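Local coordinates for periplasmic binding protein (PDB 5L9G), which binds the opine mannopine in the bacterial periplasm and probably delivers it to an ABC transporter for uptake, at residues 22-28 against 51-57; 140-144 against 165-169; 205-211 against 223-229. All blocks are in the same frame, centred on the assembly; numbering follows the deposited sequence.

Interaction 1: 22-28 against 51-57; sequences DVVIASS and TYTQDTF. With MO0 (mannopine), chain C; EDO (1,2-ethanediol), chain E.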
loop_
_atom_site.group_PDB
_atom_site.type_symbol
_atom_site.label_atom_id
_atom_site.label_comp_id
_atom_site.label_asym_id
_atom_site.label_seq_id
_atom_site.Cartn_x
_atom_site.Cartn_y
_atom_site.Cartn_z
ATOM N N ASP A 22 -9.401 -0.195 25.964
ATOM C CA ASP A 22 -9.461 -0.819 24.641
ATOM C C ASP A 22 -8.091 -0.869 23.969
ATOM O O ASP A 22 -7.299 0.063 24.121
ATOM C CB ASP A 22 -10.375 -0.004 23.709
ATOM C CG ASP A 22 -11.834 0.128 24.107
ATOM O OD1 ASP A 22 -12.334 -0.753 24.836
ATOM O OD2 ASP A 22 -12.488 1.086 23.635
ATOM N N VAL A 23 -7.847 -1.907 23.155
ATOM C CA VAL A 23 -6.653 -1.992 22.301
ATOM C C VAL A 23 -6.950 -1.014 21.159
ATOM O O VAL A 23 -8.056 -1.053 20.605
ATOM C CB VAL A 23 -6.379 -3.426 21.759
ATOM C CG1 VAL A 23 -5.285 -3.421 20.684
ATOM C CG2 VAL A 23 -6.022 -4.387 22.884
ATOM N N VAL A 24 -6.002 -0.119 20.827
ATOM C CA VAL A 24 -6.222 0.833 19.736
ATOM C C VAL A 24 -5.521 0.312 18.479
ATOM O O VAL A 24 -4.307 0.066 18.503
ATOM C CB VAL A 24 -5.796 2.287 20.107
ATOM C CG1 VAL A 24 -6.057 3.252 18.950
ATOM C CG2 VAL A 24 -6.503 2.771 21.380
ATOM N N ILE A 25 -6.293 0.132 17.390
ATOM C CA ILE A 25 -5.755 -0.332 16.093
ATOM C C ILE A 25 -5.987 0.741 15.024
ATOM O O ILE A 25 -7.057 1.347 14.969
ATOM C CB ILE A 25 -6.291 -1.753 15.733
ATOM C CG1 ILE A 25 -5.616 -2.322 14.459
ATOM C CG2 ILE A 25 -7.852 -1.794 15.656
ATOM C CD1 ILE A 25 -5.604 -3.816 14.430
ATOM N N ALA A 26 -4.974 1.007 14.196
ATOM C CA ALA A 26 -5.103 2.046 13.204
ATOM C C ALA A 26 -4.652 1.630 11.812
ATOM O O ALA A 26 -3.594 1.024 11.656
ATOM C CB ALA A 26 -4.363 3.306 13.645
ATOM N N SER A 27 -5.450 1.974 10.800
ATOM C CA SER A 27 -5.056 1.746 9.407
ATOM C C SER A 27 -5.316 3.071 8.657
ATOM O O SER A 27 -5.337 4.127 9.304
ATOM C CB SER A 27 -5.729 0.511 8.805
ATOM O OG SER A 27 -5.330 0.239 7.470
ATOM N N SER A 28 -5.522 3.044 7.343
ATOM C CA SER A 28 -5.631 4.267 6.557
ATOM C C SER A 28 -7.053 4.673 6.118
ATOM O O SER A 28 -7.190 5.521 5.228
ATOM C CB SER A 28 -4.704 4.185 5.343
ATOM O OG SER A 28 -5.226 3.276 4.387
ATOM N N THR A 51 -12.115 -5.908 23.740
ATOM C CA THR A 51 -12.685 -4.706 23.128
ATOM C C THR A 51 -11.564 -3.906 22.481
ATOM O O THR A 51 -10.436 -3.900 22.983
ATOM C CB THR A 51 -13.494 -3.861 24.124
ATOM O OG1 THR A 51 -12.642 -3.451 25.206
ATOM C CG2 THR A 51 -14.735 -4.580 24.628
ATOM N N TYR A 52 -11.876 -3.236 21.369
ATOM C CA TYR A 52 -10.907 -2.445 20.625
ATOM C C TYR A 52 -11.527 -1.152 20.071
ATOM O O TYR A 52 -12.746 -1.066 19.852
ATOM C CB TYR A 52 -10.220 -3.293 19.502
ATOM C CG TYR A 52 -11.166 -3.634 18.370
ATOM C CD1 TYR A 52 -12.156 -4.597 18.533
ATOM C CD2 TYR A 52 -11.143 -2.917 17.176
ATOM C CE1 TYR A 52 -13.105 -4.837 17.544
ATOM C CE2 TYR A 52 -12.099 -3.142 16.178
ATOM C CZ TYR A 52 -13.071 -4.112 16.369
ATOM O OH TYR A 52 -13.993 -4.405 15.406
ATOM N N THR A 53 -10.668 -0.150 19.862
ATOM C CA THR A 53 -10.998 1.158 19.305
ATOM C C THR A 53 -10.201 1.320 18.006
ATOM O O THR A 53 -9.035 0.915 17.948
ATOM C CB THR A 53 -10.690 2.257 20.351
ATOM O OG1 THR A 53 -11.790 2.358 21.255
ATOM C CG2 THR A 53 -10.416 3.640 19.730
ATOM N N GLN A 54 -10.827 1.898 16.974
ATOM C CA GLN A 54 -10.159 2.175 15.700
ATOM C C GLN A 54 -9.680 3.630 15.627
ATOM O O GLN A 54 -10.299 4.532 16.205
ATOM C CB GLN A 54 -11.129 1.963 14.527
ATOM C CG GLN A 54 -11.553 0.539 14.258
ATOM C CD GLN A 54 -12.433 0.509 13.037
ATOM O OE1 GLN A 54 -12.045 0.932 11.940
ATOM N NE2 GLN A 54 -13.664 0.059 13.212
ATOM N N ASP A 55 -8.617 3.859 14.854
ATOM C CA ASP A 55 -8.127 5.183 14.503
ATOM C C ASP A 55 -7.634 5.104 13.049
ATOM O O ASP A 55 -7.589 4.006 12.477
ATOM C CB ASP A 55 -7.052 5.702 15.460
ATOM C CG ASP A 55 -6.925 7.223 15.489
ATOM O OD1 ASP A 55 -7.642 7.894 14.718
ATOM O OD2 ASP A 55 -6.129 7.742 16.312
ATOM N N THR A 56 -7.329 6.250 12.425
ATOM C CA THR A 56 -6.850 6.256 11.034
ATOM C C THR A 56 -5.661 7.191 10.928
ATOM O O THR A 56 -5.572 8.173 11.680
ATOM C CB THR A 56 -7.959 6.657 10.016
ATOM O OG1 THR A 56 -8.338 8.001 10.285
ATOM C CG2 THR A 56 -9.209 5.737 10.055
ATOM N N PHE A 57 -4.742 6.879 10.003
ATOM C CA PHE A 57 -3.550 7.678 9.734
ATOM C C PHE A 57 -3.032 7.321 8.342
ATOM O O PHE A 57 -3.350 6.244 7.812
ATOM C CB PHE A 57 -2.450 7.446 10.795
ATOM C CG PHE A 57 -1.648 6.171 10.644
ATOM C CD1 PHE A 57 -2.214 4.935 10.936
ATOM C CD2 PHE A 57 -0.332 6.205 10.164
ATOM C CE1 PHE A 57 -1.480 3.756 10.758
ATOM C CE2 PHE A 57 0.408 5.031 10.015
ATOM C CZ PHE A 57 -0.176 3.812 10.297
HETATM O OAB MO0 C . 3.028 2.623 6.225
HETATM C CAF MO0 C . 2.109 3.671 6.370
HETATM C CAG MO0 C . 1.203 3.845 5.164
HETATM O OAC MO0 C . 1.798 4.694 4.245
HETATM C CAH MO0 C . 0.699 2.554 4.567
HETATM O OAM MO0 C . 0.067 1.769 5.510
HETATM C CAI MO0 C . -0.168 2.704 3.317
HETATM O OAD MO0 C . -1.334 3.417 3.598
HETATM C CAJ MO0 C . -0.436 1.387 2.647
HETATM O OAE MO0 C . 0.780 0.793 2.293
HETATM C CAK MO0 C . -1.396 1.460 1.450
HETATM N N MO0 C . -2.448 0.449 1.619
HETATM C CA MO0 C . -3.286 0.284 0.406
HETATM C C MO0 C . -4.613 0.979 0.594
HETATM O O MO0 C . -4.795 1.691 1.604
HETATM C CB MO0 C . -3.481 -1.161 0.011
HETATM C CG MO0 C . -4.488 -1.879 0.884
HETATM C CD MO0 C . -4.340 -3.360 0.862
HETATM O OE1 MO0 C . -5.216 -4.092 0.049
HETATM N NE2 MO0 C . -3.495 -3.978 1.530
HETATM O OXT MO0 C . -5.527 0.909 -0.287
HETATM C C1 EDO E . -16.909 -6.012 17.163
HETATM O O1 EDO E . -16.420 -4.736 16.756
HETATM C C2 EDO E . -15.907 -6.651 18.162
HETATM O O2 EDO E . -15.824 -8.047 17.952
#
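Val23 to Ser27 and Tyr52 to Thr56 pair as neighbouring parallel strands, the two strands of a beta-alpha-beta unit whose crossover is helix 30-48. Ile25 uses both its polar backbone atoms: its N gives to Thr53 O (2.9 Å) and its O takes Asp55 N (3.0 Å). The ladder slackens at Ser27, whose N makes only a weak bond to Asp55 O, and recovers where Phe57 N reaches Ser27 O (2.9 Å).

The side-chain hydrogen bonds between the two segments lie at the N-terminal end. There Asp22 spans two hydroxyls, each on the anti side of its oxygen and somewhat out of the carboxylate plane: Thr51 OG1 gives to Asp22 OD1 at 2.7 Å, Thr53 OG1 to Asp22 OD2 at 2.8 Å. Two such bonds should fix the rotation of the carboxylate.

Ile25 CG2 lies 3.8 Å from Tyr52 CD2 on the face covered by helices 30-48 and 263-273, while Tyr52 OH bonds to Asp37. On the other face Phe57, its CG set between backbone N and carbonyl carbon (chi1 78°), brings CD1 to 3.8 Å from Ala26 CB. At the strand end, where the mannopine pocket begins, Ser28 OG sits 3.2 Å from mannopine O.

Interaction 2: 140-144 against 165-169; sequences MADFF and AAALA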
loop_
_atom_site.group_PDB
_atom_site.type_symbol
_atom_site.label_atom_id
_atom_site.label_comp_id
_atom_site.label_asym_id
_atom_site.label_seq_id
_atom_site.Cartn_x
_atom_site.Cartn_y
_atom_site.Cartn_z
ATOM N N MET A 140 3.932 2.838 -17.610
ATOM C CA MET A 140 4.405 4.082 -16.982
ATOM C C MET A 140 4.913 5.078 -18.024
ATOM O O MET A 140 4.735 6.282 -17.837
ATOM C CB MET A 140 5.507 3.822 -15.959
ATOM C CG MET A 140 4.994 3.344 -14.656
ATOM S SD MET A 140 3.677 4.376 -13.943
ATOM C CE MET A 140 3.143 3.254 -12.701
ATOM N N ALA A 141 5.521 4.587 -19.122
ATOM C CA ALA A 141 5.962 5.468 -20.214
ATOM C C ALA A 141 4.722 6.252 -20.707
ATOM O O ALA A 141 4.779 7.478 -20.800
ATOM C CB ALA A 141 6.582 4.650 -21.355
ATOM N N ASP A 142 3.582 5.558 -20.901
ATOM C CA ASP A 142 2.313 6.166 -21.338
ATOM C C ASP A 142 1.803 7.165 -20.309
ATOM O O ASP A 142 1.377 8.256 -20.680
ATOM C CB ASP A 142 1.231 5.096 -21.570
ATOM C CG ASP A 142 1.346 4.234 -22.806
ATOM O OD1 ASP A 142 2.159 4.577 -23.696
ATOM O OD2 ASP A 142 0.548 3.263 -22.928
ATOM N N PHE A 143 1.836 6.789 -19.010
ATOM C CA PHE A 143 1.360 7.660 -17.932
ATOM C C PHE A 143 2.116 9.002 -17.965
ATOM O O PHE A 143 1.506 10.057 -17.784
ATOM C CB PHE A 143 1.568 6.981 -16.576
ATOM C CG PHE A 143 0.878 7.703 -15.443
ATOM C CD1 PHE A 143 1.531 8.712 -14.732
ATOM C CD2 PHE A 143 -0.427 7.382 -15.089
ATOM C CE1 PHE A 143 0.884 9.391 -13.689
ATOM C CE2 PHE A 143 -1.065 8.042 -14.029
ATOM C CZ PHE A 143 -0.419 9.060 -13.360
ATOM N N PHE A 144 3.434 8.958 -18.219
ATOM C CA PHE A 144 4.272 10.164 -18.197
ATOM C C PHE A 144 4.274 10.900 -19.532
ATOM O O PHE A 144 4.871 11.972 -19.637
ATOM C CB PHE A 144 5.709 9.798 -17.746
ATOM C CG PHE A 144 5.874 9.613 -16.250
ATOM C CD1 PHE A 144 5.281 8.531 -15.591
ATOM C CD2 PHE A 144 6.670 10.481 -15.512
ATOM C CE1 PHE A 144 5.442 8.351 -14.211
ATOM C CE2 PHE A 144 6.853 10.287 -14.139
ATOM C CZ PHE A 144 6.220 9.236 -13.490
ATOM N N ALA A 165 7.926 4.487 -10.301
ATOM C CA ALA A 165 7.087 4.783 -11.478
ATOM C C ALA A 165 7.901 5.609 -12.479
ATOM O O ALA A 165 7.896 5.302 -13.661
ATOM C CB ALA A 165 5.824 5.543 -11.062
ATOM N N ALA A 166 8.642 6.614 -11.986
ATOM C CA ALA A 166 9.496 7.468 -12.806
ATOM C C ALA A 166 10.631 6.661 -13.448
ATOM O O ALA A 166 10.887 6.845 -14.643
ATOM C CB ALA A 166 10.049 8.610 -11.980
ATOM N N ALA A 167 11.266 5.735 -12.681
ATOM C CA ALA A 167 12.333 4.855 -13.199
ATOM C C ALA A 167 11.772 4.020 -14.366
ATOM O O ALA A 167 12.383 3.995 -15.429
ATOM C CB ALA A 167 12.857 3.944 -12.101
ATOM N N LEU A 168 10.549 3.446 -14.195
ATOM C CA LEU A 168 9.862 2.683 -15.246
ATOM C C LEU A 168 9.558 3.547 -16.474
ATOM O O LEU A 168 9.812 3.103 -17.587
ATOM C CB LEU A 168 8.565 2.039 -14.708
ATOM C CG LEU A 168 8.763 0.865 -13.767
ATOM C CD1 LEU A 168 7.487 0.556 -13.033
ATOM C CD2 LEU A 168 9.303 -0.372 -14.524
ATOM N N ALA A 169 9.051 4.784 -16.275
ATOM C CA ALA A 169 8.758 5.729 -17.370
ATOM C C ALA A 169 9.987 6.032 -18.220
ATOM O O ALA A 169 9.846 6.260 -19.420
ATOM C CB ALA A 169 8.217 7.025 -16.813
#
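Phe144 lays one face of its ring over the methyl group of Ala169, and this CH-pi contact forms the tight part of the packing between helix 140-144 and helix 162-169. Ala169 CB stands 3.8 Å from the centroid of the Phe144 ring, 24° off the normal and displaced toward the CG-CD1 side of the ring. Farther out, Phe144 CZ comes to 3.8 Å from Ala166 CA, so the ring lies along the alanine surface of the second helix, meeting Ala165, Ala166 and Ala169. Lys193 and Leu197 of helix 184-197 also touch Phe144.

Met140 fills the groove beside it. Its CG is anti to the carbonyl carbon, and the chain then bends at chi2 (-52°), which brings the thioether down along Ala165: Met140 SD is 3.8 Å from Ala165 CB, and CE touches the same methyl. Higher up the side chain, Met140 CB packs at 3.8 Å against Leu168 CB. Behind the sulfur lies Ile224 of strand 222-226, which also touches Ala165, so this end of the contact is buried against the sheet.

The Ala141 side is looser and faces solvent. Although Ala141 and Ala169 have the closest CA pair, 4.0 Å apart, the methyl of Ala141 gets no nearer to the other segment than 4.1 Å, at Ala169 O. The short axes approach to 8.2 Å and cross at -96°, nearly perpendicular, which confines contact to a small patch.

No hydrogen bond crosses between the segments. Ala165 O, although approached by carbon atoms of Met140 and Phe144, accepts from Ala169 N within its own helix, and the contact therefore depends on apolar fit and the CH-pi interaction.

Interaction 3: 205-211 against 223-229; sequences WESGAQA and IITWGGR. With MO0 (mannopine), chain C.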
loop_
_atom_site.group_PDB
_atom_site.type_symbol
_atom_site.label_atom_id
_atom_site.label_comp_id
_atom_site.label_asym_id
_atom_site.label_seq_id
_atom_site.Cartn_x
_atom_site.Cartn_y
_atom_site.Cartn_z
ATOM N N TRP A 205 -2.858 13.155 -4.239
ATOM C CA TRP A 205 -3.829 12.531 -3.339
ATOM C C TRP A 205 -3.157 12.030 -2.068
ATOM O O TRP A 205 -1.999 11.605 -2.100
ATOM C CB TRP A 205 -4.671 11.462 -4.051
ATOM C CG TRP A 205 -3.880 10.296 -4.560
ATOM C CD1 TRP A 205 -3.390 10.119 -5.817
ATOM C CD2 TRP A 205 -3.522 9.124 -3.815
ATOM N NE1 TRP A 205 -2.718 8.913 -5.898
ATOM C CE2 TRP A 205 -2.774 8.291 -4.675
ATOM C CE3 TRP A 205 -3.762 8.698 -2.493
ATOM C CZ2 TRP A 205 -2.246 7.069 -4.256
ATOM C CZ3 TRP A 205 -3.252 7.476 -2.086
ATOM C CH2 TRP A 205 -2.492 6.682 -2.956
ATOM N N GLU A 206 -3.880 12.095 -0.951
ATOM C CA GLU A 206 -3.325 11.747 0.362
ATOM C C GLU A 206 -3.834 10.439 0.960
ATOM O O GLU A 206 -3.128 9.823 1.756
ATOM C CB GLU A 206 -3.564 12.902 1.341
ATOM C CG GLU A 206 -3.012 14.214 0.806
ATOM C CD GLU A 206 -2.963 15.364 1.794
ATOM O OE1 GLU A 206 -3.256 15.145 2.992
ATOM O OE2 GLU A 206 -2.606 16.485 1.367
ATOM N N SER A 207 -5.054 10.031 0.628
ATOM C CA SER A 207 -5.623 8.801 1.171
ATOM C C SER A 207 -6.263 7.986 0.060
ATOM O O SER A 207 -6.642 8.539 -0.986
ATOM C CB SER A 207 -6.671 9.124 2.247
ATOM O OG SER A 207 -7.849 9.689 1.685
ATOM N N GLY A 208 -6.412 6.688 0.299
ATOM C CA GLY A 208 -7.056 5.796 -0.661
ATOM C C GLY A 208 -8.495 6.218 -0.929
ATOM O O GLY A 208 -8.961 6.179 -2.075
ATOM N N ALA A 209 -9.228 6.645 0.143
ATOM C CA ALA A 209 -10.616 7.087 -0.027
ATOM C C ALA A 209 -10.671 8.348 -0.914
ATOM O O ALA A 209 -11.551 8.459 -1.762
ATOM C CB ALA A 209 -11.256 7.379 1.332
ATOM N N GLN A 210 -9.741 9.284 -0.716
ATOM C CA GLN A 210 -9.696 10.492 -1.539
ATOM C C GLN A 210 -9.439 10.098 -3.004
ATOM O O GLN A 210 -10.102 10.611 -3.896
ATOM C CB GLN A 210 -8.602 11.453 -1.047
ATOM C CG GLN A 210 -8.575 12.767 -1.832
ATOM C CD GLN A 210 -7.304 13.536 -1.641
ATOM O OE1 GLN A 210 -6.437 13.151 -0.869
ATOM N NE2 GLN A 210 -7.206 14.704 -2.271
ATOM N N ALA A 211 -8.506 9.166 -3.241
ATOM C CA ALA A 211 -8.193 8.688 -4.606
ATOM C C ALA A 211 -9.448 8.081 -5.242
ATOM O O ALA A 211 -9.791 8.425 -6.386
ATOM C CB ALA A 211 -7.096 7.641 -4.545
ATOM N N ILE A 223 -4.494 8.175 -12.904
ATOM C CA ILE A 223 -4.026 8.196 -11.510
ATOM C C ILE A 223 -3.222 6.951 -11.228
ATOM O O ILE A 223 -3.537 5.871 -11.740
ATOM C CB ILE A 223 -5.263 8.313 -10.529
ATOM C CG1 ILE A 223 -4.863 8.348 -9.041
ATOM C CG2 ILE A 223 -6.330 7.190 -10.764
ATOM C CD1 ILE A 223 -6.038 8.715 -8.104
ATOM N N ILE A 224 -2.188 7.105 -10.402
ATOM C CA ILE A 224 -1.474 5.962 -9.860
ATOM C C ILE A 224 -1.971 5.840 -8.425
ATOM O O ILE A 224 -1.743 6.739 -7.601
ATOM C CB ILE A 224 0.068 6.050 -9.921
ATOM C CG1 ILE A 224 0.567 6.194 -11.379
ATOM C CG2 ILE A 224 0.664 4.784 -9.251
ATOM C CD1 ILE A 224 2.019 6.696 -11.497
ATOM N N THR A 225 -2.675 4.745 -8.134
ATOM C CA THR A 225 -3.171 4.493 -6.771
ATOM C C THR A 225 -3.320 2.965 -6.562
ATOM O O THR A 225 -2.918 2.164 -7.411
ATOM C CB THR A 225 -4.437 5.351 -6.432
ATOM O OG1 THR A 225 -4.728 5.271 -5.025
ATOM C CG2 THR A 225 -5.669 4.944 -7.256
ATOM N N TRP A 226 -3.890 2.590 -5.425
ATOM C CA TRP A 226 -4.007 1.202 -4.993
ATOM C C TRP A 226 -5.214 0.499 -5.625
ATOM O O TRP A 226 -6.301 1.067 -5.696
ATOM C CB TRP A 226 -3.976 1.158 -3.449
ATOM C CG TRP A 226 -2.755 1.891 -2.921
ATOM C CD1 TRP A 226 -1.455 1.671 -3.284
ATOM C CD2 TRP A 226 -2.724 2.902 -1.901
ATOM N NE1 TRP A 226 -0.613 2.516 -2.585
ATOM C CE2 TRP A 226 -1.364 3.257 -1.699
ATOM C CE3 TRP A 226 -3.715 3.557 -1.140
ATOM C CZ2 TRP A 226 -0.974 4.255 -0.805
ATOM C CZ3 TRP A 226 -3.319 4.480 -0.177
ATOM C CH2 TRP A 226 -1.964 4.829 -0.019
ATOM N N GLY A 227 -4.975 -0.721 -6.115
ATOM C CA GLY A 227 -5.953 -1.530 -6.847
ATOM C C GLY A 227 -7.315 -1.680 -6.191
ATOM O O GLY A 227 -8.343 -1.648 -6.871
ATOM N N GLY A 228 -7.314 -1.892 -4.871
ATOM C CA GLY A 228 -8.571 -2.056 -4.128
ATOM C C GLY A 228 -9.415 -0.792 -4.145
ATOM O O GLY A 228 -10.632 -0.854 -4.344
ATOM N N ARG A 229 -8.757 0.361 -4.010
ATOM C CA ARG A 229 -9.434 1.669 -4.061
ATOM C C ARG A 229 -10.036 1.884 -5.448
ATOM O O ARG A 229 -11.185 2.331 -5.568
ATOM C CB ARG A 229 -8.454 2.809 -3.720
ATOM C CG ARG A 229 -7.684 2.620 -2.396
ATOM C CD ARG A 229 -8.587 2.496 -1.148
ATOM N NE ARG A 229 -7.765 2.445 0.068
ATOM C CZ ARG A 229 -8.138 2.928 1.251
ATOM N NH1 ARG A 229 -9.342 3.482 1.405
ATOM N NH2 ARG A 229 -7.309 2.875 2.288
HETATM O OAB MO0 C . 3.028 2.623 6.225
HETATM C CAF MO0 C . 2.109 3.671 6.370
HETATM C CAG MO0 C . 1.203 3.845 5.164
HETATM O OAC MO0 C . 1.798 4.694 4.245
HETATM C CAH MO0 C . 0.699 2.554 4.567
HETATM O OAM MO0 C . 0.067 1.769 5.510
HETATM C CAI MO0 C . -0.168 2.704 3.317
HETATM O OAD MO0 C . -1.334 3.417 3.598
HETATM C CAJ MO0 C . -0.436 1.387 2.647
HETATM O OAE MO0 C . 0.780 0.793 2.293
HETATM C CAK MO0 C . -1.396 1.460 1.450
HETATM N N MO0 C . -2.448 0.449 1.619
HETATM C CA MO0 C . -3.286 0.284 0.406
HETATM C C MO0 C . -4.613 0.979 0.594
HETATM O O MO0 C . -4.795 1.691 1.604
HETATM C CB MO0 C . -3.481 -1.161 0.011
HETATM C CG MO0 C . -4.488 -1.879 0.884
HETATM C CD MO0 C . -4.340 -3.360 0.862
HETATM O OE1 MO0 C . -5.216 -4.092 0.049
HETATM N NE2 MO0 C . -3.495 -3.978 1.530
HETATM O OXT MO0 C . -5.527 0.909 -0.287
#
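Trp205 and Trp226 meet edge to face: the six-membered ring of Trp205 turns its edge to the face of Trp226, with planes at 88° and centroids 4.7 Å apart. Chi1 of 63° sets CG of Trp205 between its backbone N and carbonyl carbon, and from CB the indole runs toward strand 222-226, where CD1 comes to 3.8 Å from Ile223 CD1. Next along the ring, NE1 gives a bent hydrogen bond to Ile224 O (2.9 Å, 141°), with the acceptor close to the ring plane; this should hold the indole in place. Thr225 OG1, which has no hydrogen-bonding partner in the model, lies over the ring face, 3.2 Å from CZ2. At the tip, CH2 reaches Trp226 CH2 at 3.5 Å.

The opposite face of Trp226 carries mannopine, which places Trp205 in the second shell. Beside it Arg229 grips the ligand carboxylate with two nearly straight bonds, NE to OXT (2.7 Å) and NH2 to O (2.9 Å) of mannopine. Gly208 CA lies over one face of that guanidinium. Trp226 and Arg229 thus form the amino-acid end of the mannopine pocket, much as an arginine binds the alpha-carboxylate in many amino-acid-binding periplasmic proteins.

Overall arrangement
Starting from the N terminus, interaction 1 comes first, closing the loop that holds helix 30-48 in one lobe. Interaction 2 follows with 140-144 against 165-169, enclosing strand 153-156, and interaction 3 then brings 205-211 back to 223-229 across the rest of helix 208-216 and the turn after it. The three loops run in series, neither nesting nor crossing. Interactions 1 and 2 lie on opposite sides of the chain's centre, their centres about 36 Å apart, and do not touch. Interaction 3 joins them: Phe143 packs against Ile223 and Ile224, while Arg229 approaches Ser28. Mannopine touches interactions 1 and 3, consistent with a ligand held in the cleft between two lobes.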